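Local coordinates for protein amine Dehydrogenase (Pseudomonas putida, PDB 1JMX) that probably transfers electrons through its two bound c-type hemes as the heme-carrying subunit of a quinohemoprotein amine dehydrogenase, at residues V78-E83 with E90-Q95; R197-V202 with T328-R333. All coordinates share one frame; numbering follows the deposited sequence.

Contact 1 of 2, residues V78-E83 with E90-Q95; sequences VRYAME and EQFDTQ
The backbones carrying Y80 and E90 stay well apart: the nearest CA pair, V78 and E90, is separated by 9.0 Å, so side chains, with one water, bridge the gap. Segment 78-83 coils through a type I beta turn from V78 to A81, closed by a weak bond from A81 N to V78 O, and winds on with E83 N bonded to R79 O at 3.0 Å. Segment 90-95 runs as loop until D93, the N-cap of helix 94-100.

Y80 reaches across to E90. Its CG sits between the backbone N and the carbonyl carbon (chi1 58°), which sets the phenol OH beside the E90 carboxylate, and its OH donates to E90 OE2 at 2.7 Å. The carboxylate oxygen lies near the plane of the phenol ring, at its edge, and is met on its anti side, 20° out of the carboxylate plane; ring and carboxylate stand 87° apart. OE2 also accepts from A107 N while OE1 accepts from G106 N, so three donors grip this carboxylate and fix its rotation. A water donates to Y80 OH and accepts from Q91 N, tying the phenol to the backbone as well. Beside the polar pair, F92 CE2 approaches Y80 OH at 3.6 Å, and F92 CZ meets V78 CG1 at 3.8 Å, obliquely to the ring. A phenylalanine in place of Y80 would probably leave E90 OE2 with A107 N but without its phenol donor, and the water without this acceptor.

V78 and Y80 also pack on A107 of helix 107-110, and the side chain of E90 is about 7 Å from that of the axial ligand H104. The contact joins the turn 78-81 to the loop leading into helix 94-100, just ahead of the CXXCH heme-attachment motif (C100, C103, H104) typical of c-type cytochromes.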
loop_
_atom_site.group_PDB
_atom_site.type_symbol
_atom_site.label_atom_id
_atom_site.label_comp_id
_atom_site.label_asym_id
_atom_site.label_seq_id
_atom_site.Cartn_x
_atom_site.Cartn_y
_atom_site.Cartn_z
ATOM N N VAL A 78 -9.339 17.674 0.146
ATOM C CA VAL A 78 -8.495 16.570 0.598
ATOM C C VAL A 78 -8.736 16.203 2.068
ATOM O O VAL A 78 -7.938 15.486 2.677
ATOM C CB VAL A 78 -6.968 16.824 0.313
ATOM C CG1 VAL A 78 -6.670 16.642 -1.165
ATOM C CG2 VAL A 78 -6.547 18.215 0.745
ATOM N N ARG A 79 -9.874 16.636 2.612
ATOM C CA ARG A 79 -10.203 16.345 3.998
ATOM C C ARG A 79 -10.560 14.876 4.250
ATOM O O ARG A 79 -10.522 14.417 5.387
ATOM C CB ARG A 79 -11.311 17.280 4.498
ATOM C CG ARG A 79 -10.910 18.758 4.505
ATOM C CD ARG A 79 -11.891 19.614 5.304
ATOM N NE ARG A 79 -11.964 19.188 6.700
ATOM C CZ ARG A 79 -11.097 19.550 7.640
ATOM N NH1 ARG A 79 -10.094 20.363 7.348
ATOM N NH2 ARG A 79 -11.185 19.039 8.859
ATOM N N TYR A 80 -10.871 14.141 3.184
ATOM C CA TYR A 80 -11.214 12.723 3.288
ATOM C C TYR A 80 -10.092 11.890 3.899
ATOM O O TYR A 80 -10.345 10.834 4.477
ATOM C CB TYR A 80 -11.589 12.140 1.919
ATOM C CG TYR A 80 -10.517 12.255 0.851
ATOM C CD1 TYR A 80 -10.520 13.320 -0.046
ATOM C CD2 TYR A 80 -9.494 11.306 0.741
ATOM C CE1 TYR A 80 -9.537 13.450 -1.022
ATOM C CE2 TYR A 80 -8.496 11.423 -0.240
ATOM C CZ TYR A 80 -8.529 12.502 -1.113
ATOM O OH TYR A 80 -7.558 12.658 -2.072
ATOM N N ALA A 81 -8.854 12.364 3.758
ATOM C CA ALA A 81 -7.681 11.668 4.302
ATOM C C ALA A 81 -7.689 11.688 5.831
ATOM O O ALA A 81 -7.457 10.661 6.469
ATOM C CB ALA A 81 -6.388 12.288 3.759
ATOM N N MET A 82 -7.964 12.859 6.407
ATOM C CA MET A 82 -8.023 13.012 7.863
ATOM C C MET A 82 -9.282 12.328 8.390
ATOM O O MET A 82 -9.306 11.833 9.516
ATOM C CB MET A 82 -8.046 14.492 8.261
ATOM C CG MET A 82 -6.786 15.268 7.912
ATOM S SD MET A 82 -6.911 17.032 8.300
ATOM C CE MET A 82 -7.792 17.605 6.871
ATOM N N GLU A 83 -10.319 12.302 7.556
ATOM C CA GLU A 83 -11.592 11.690 7.903
ATOM C C GLU A 83 -11.576 10.182 7.702
ATOM O O GLU A 83 -12.584 9.511 7.892
ATOM C CB GLU A 83 -12.719 12.351 7.108
ATOM C CG GLU A 83 -12.915 13.826 7.479
ATOM C CD GLU A 83 -13.862 14.566 6.548
ATOM O OE1 GLU A 83 -14.239 14.006 5.501
ATOM O OE2 GLU A 83 -14.213 15.722 6.848
ATOM N N GLU A 90 -9.084 8.843 -5.513
ATOM C CA GLU A 90 -8.414 10.122 -5.712
ATOM C C GLU A 90 -8.365 10.609 -7.148
ATOM O O GLU A 90 -8.230 9.821 -8.082
ATOM C CB GLU A 90 -7.001 10.081 -5.139
ATOM C CG GLU A 90 -6.956 9.795 -3.664
ATOM C CD GLU A 90 -5.595 10.041 -3.084
ATOM O OE1 GLU A 90 -4.635 9.409 -3.555
ATOM O OE2 GLU A 90 -5.486 10.874 -2.169
ATOM N N GLN A 91 -8.468 11.925 -7.300
ATOM C CA GLN A 91 -8.419 12.564 -8.609
ATOM C C GLN A 91 -7.377 13.685 -8.671
ATOM O O GLN A 91 -7.699 14.858 -8.489
ATOM C CB GLN A 91 -9.804 13.099 -9.021
ATOM C CG GLN A 91 -10.782 12.033 -9.552
ATOM C CD GLN A 91 -10.210 11.177 -10.706
ATOM O OE1 GLN A 91 -9.683 11.693 -11.714
ATOM N NE2 GLN A 91 -10.332 9.857 -10.562
ATOM N N PHE A 92 -6.122 13.296 -8.874
ATOM C CA PHE A 92 -5.007 14.235 -9.001
ATOM C C PHE A 92 -4.467 14.044 -10.413
ATOM O O PHE A 92 -4.827 13.077 -11.088
ATOM C CB PHE A 92 -3.881 13.904 -8.009
ATOM C CG PHE A 92 -4.203 14.217 -6.579
ATOM C CD1 PHE A 92 -4.059 15.505 -6.090
ATOM C CD2 PHE A 92 -4.624 13.217 -5.715
ATOM C CE1 PHE A 92 -4.325 15.798 -4.751
ATOM C CE2 PHE A 92 -4.893 13.492 -4.377
ATOM C CZ PHE A 92 -4.744 14.788 -3.891
ATOM N N ASP A 93 -3.598 14.950 -10.855
ATOM C CA ASP A 93 -2.995 14.842 -12.181
ATOM C C ASP A 93 -2.092 13.601 -12.228
ATOM O O ASP A 93 -1.632 13.135 -11.188
ATOM C CB ASP A 93 -2.216 16.121 -12.520
ATOM C CG ASP A 93 -1.175 16.475 -11.474
ATOM O OD1 ASP A 93 -1.559 16.721 -10.309
ATOM O OD2 ASP A 93 0.024 16.516 -11.823
ATOM N N THR A 94 -1.827 13.078 -13.423
ATOM C CA THR A 94 -1.017 11.865 -13.567
ATOM C C THR A 94 0.397 11.970 -13.013
ATOM O O THR A 94 0.887 11.030 -12.398
ATOM C CB THR A 94 -0.944 11.356 -15.034
ATOM O OG1 THR A 94 -0.340 12.351 -15.868
ATOM C CG2 THR A 94 -2.328 11.034 -15.563
ATOM N N GLN A 95 1.040 13.115 -13.201
ATOM C CA GLN A 95 2.401 13.289 -12.713
ATOM C C GLN A 95 2.487 13.099 -11.201
ATOM O O GLN A 95 3.350 12.379 -10.714
ATOM C CB GLN A 95 2.940 14.654 -13.105
ATOM C CG GLN A 95 4.374 14.853 -12.725
ATOM C CD GLN A 95 4.793 16.283 -12.879
ATOM O OE1 GLN A 95 5.665 16.592 -13.684
ATOM N NE2 GLN A 95 4.166 17.177 -12.116
HETATM O O HOH W 1 -8.434 13.881 -4.798
#

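Contact 2 of 2, residues R197-V202 with T328-R333; sequences RGVMSV and TPTLVR
R197 opens the contact through one carbon of its side chain: CG meets L331 CD1 at 4.1 Å, the two side chains crossing at about a right angle. The arginine chain bends at chi2 (-76°) and chi3 (-71°) beyond this point, and its NE donates to Q290 OE1, so the polar end is anchored on domain III. T303 of strand 299-307 touches both R197 and L331 and joins the same patch. After G198, V199 makes the second touch. Its CG2, anti to the carbonyl carbon, comes within 3.8 Å of T330 OG1, a methyl group resting against a hydroxyl oxygen, again with the side chains roughly perpendicular. V199 and T330 are also the nearest CA pair, 7.9 Å apart. T330 belongs to the turn before strand 331-338, where T328 N bonds to L331 O at 2.9 Å; T330 also packs on A185 of strand 182-190. Past V199 the strand continues within the barrel between its neighbours 182-190 and 209-218. Here the second strand of the closed antiparallel eight-stranded barrel of domain II packs by side chains against a turn and strand start of the mixed sheet of domain III, an interface between domains at the surface, away from the heme sites.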
loop_
_atom_site.group_PDB
_atom_site.type_symbol
_atom_site.label_atom_id
_atom_site.label_comp_id
_atom_site.label_asym_id
_atom_site.label_seq_id
_atom_site.Cartn_x
_atom_site.Cartn_y
_atom_site.Cartn_z
ATOM N N ARG A 197 -29.451 11.708 14.708
ATOM C CA ARG A 197 -29.696 13.105 15.045
ATOM C C ARG A 197 -29.669 13.266 16.549
ATOM O O ARG A 197 -29.936 12.319 17.286
ATOM C CB ARG A 197 -31.045 13.585 14.492
ATOM C CG ARG A 197 -32.266 13.304 15.379
ATOM C CD ARG A 197 -32.716 11.859 15.340
ATOM N NE ARG A 197 -33.326 11.516 14.060
ATOM C CZ ARG A 197 -34.348 10.674 13.917
ATOM N NH1 ARG A 197 -34.890 10.086 14.981
ATOM N NH2 ARG A 197 -34.814 10.394 12.706
ATOM N N GLY A 198 -29.338 14.468 17.000
ATOM C CA GLY A 198 -29.288 14.722 18.425
ATOM C C GLY A 198 -28.665 16.058 18.767
ATOM O O GLY A 198 -28.599 16.966 17.937
ATOM N N VAL A 199 -28.201 16.171 20.005
ATOM C CA VAL A 199 -27.574 17.391 20.489
ATOM C C VAL A 199 -26.250 17.076 21.164
ATOM O O VAL A 199 -26.140 16.163 21.974
ATOM C CB VAL A 199 -28.507 18.167 21.472
ATOM C CG1 VAL A 199 -27.784 19.386 22.046
ATOM C CG2 VAL A 199 -29.760 18.627 20.746
ATOM N N MET A 200 -25.236 17.830 20.777
ATOM C CA MET A 200 -23.917 17.673 21.331
ATOM C C MET A 200 -23.629 18.896 22.177
ATOM O O MET A 200 -23.691 20.031 21.708
ATOM C CB MET A 200 -22.881 17.533 20.220
ATOM C CG MET A 200 -21.495 17.191 20.733
ATOM S SD MET A 200 -20.317 16.892 19.400
ATOM C CE MET A 200 -20.021 18.546 18.792
ATOM N N SER A 201 -23.408 18.646 23.455
ATOM C CA SER A 201 -23.108 19.690 24.405
ATOM C C SER A 201 -21.590 19.790 24.559
ATOM O O SER A 201 -20.918 18.821 24.912
ATOM C CB SER A 201 -23.768 19.357 25.744
ATOM O OG SER A 201 -23.582 20.394 26.698
ATOM N N VAL A 202 -21.057 20.960 24.241
ATOM C CA VAL A 202 -19.628 21.219 24.343
ATOM C C VAL A 202 -19.427 22.191 25.491
ATOM O O VAL A 202 -20.049 23.246 25.525
ATOM C CB VAL A 202 -19.079 21.865 23.047
ATOM C CG1 VAL A 202 -17.579 22.055 23.150
ATOM C CG2 VAL A 202 -19.425 21.014 21.841
ATOM N N THR A 328 -39.680 20.503 19.324
ATOM C CA THR A 328 -38.727 21.239 20.143
ATOM C C THR A 328 -37.915 22.072 19.157
ATOM O O THR A 328 -38.043 21.905 17.934
ATOM C CB THR A 328 -37.803 20.307 20.988
ATOM O OG1 THR A 328 -37.105 19.380 20.139
ATOM C CG2 THR A 328 -38.618 19.541 22.008
ATOM N N PRO A 329 -37.120 23.024 19.662
ATOM C CA PRO A 329 -36.303 23.876 18.790
ATOM C C PRO A 329 -35.267 23.165 17.915
ATOM O O PRO A 329 -34.845 23.703 16.892
ATOM C CB PRO A 329 -35.643 24.843 19.779
ATOM C CG PRO A 329 -35.650 24.072 21.092
ATOM C CD PRO A 329 -37.011 23.450 21.068
ATOM N N THR A 330 -34.865 21.960 18.300
ATOM C CA THR A 330 -33.862 21.232 17.528
ATOM C C THR A 330 -34.374 19.966 16.852
ATOM O O THR A 330 -33.643 19.331 16.090
ATOM C CB THR A 330 -32.654 20.846 18.409
ATOM O OG1 THR A 330 -33.086 19.975 19.462
ATOM C CG2 THR A 330 -32.010 22.088 19.009
ATOM N N LEU A 331 -35.621 19.603 17.125
ATOM C CA LEU A 331 -36.190 18.393 16.552
ATOM C C LEU A 331 -37.712 18.483 16.455
ATOM O O LEU A 331 -38.403 18.709 17.451
ATOM C CB LEU A 331 -35.791 17.185 17.411
ATOM C CG LEU A 331 -35.606 15.815 16.744
ATOM C CD1 LEU A 331 -35.178 14.787 17.783
ATOM C CD2 LEU A 331 -36.890 15.372 16.078
ATOM N N VAL A 332 -38.228 18.304 15.244
ATOM C CA VAL A 332 -39.665 18.336 15.011
ATOM C C VAL A 332 -40.093 17.008 14.392
ATOM O O VAL A 332 -39.683 16.680 13.289
ATOM C CB VAL A 332 -40.062 19.513 14.075
ATOM C CG1 VAL A 332 -41.570 19.518 13.826
ATOM C CG2 VAL A 332 -39.630 20.846 14.695
ATOM N N ARG A 333 -40.841 16.208 15.148
ATOM C CA ARG A 333 -41.331 14.917 14.657
ATOM C C ARG A 333 -42.780 15.031 14.204
ATOM O O ARG A 333 -43.622 15.595 14.911
ATOM C CB ARG A 333 -41.226 13.851 15.734
ATOM C CG ARG A 333 -39.818 13.414 16.017
ATOM C CD ARG A 333 -39.805 12.463 17.177
ATOM N NE ARG A 333 -40.855 11.459 17.023
ATOM C CZ ARG A 333 -41.694 11.093 17.994
ATOM N NH1 ARG A 333 -41.612 11.652 19.205
ATOM N NH2 ARG A 333 -42.613 10.157 17.756
#

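Both segments of contact 1 precede those of contact 2 in the sequence. Their centres are 33 Å apart and their nearest atoms about 13 Å apart, so they do not touch. Contact 1 is local, its segments separated by six residues within the heme-binding region, whereas contact 2 spans 125 residues and brings domains II and III together. The domain II barrel is common to both surroundings: R79, in the turn of contact 1, forms a salt bridge with E237 on strand 237-244, and contact 2 uses strand 194-204 of the same barrel. The barrel thus borders the heme-binding region through strands 237-244, 247-256 and 259-266, and domain III through strand 194-204.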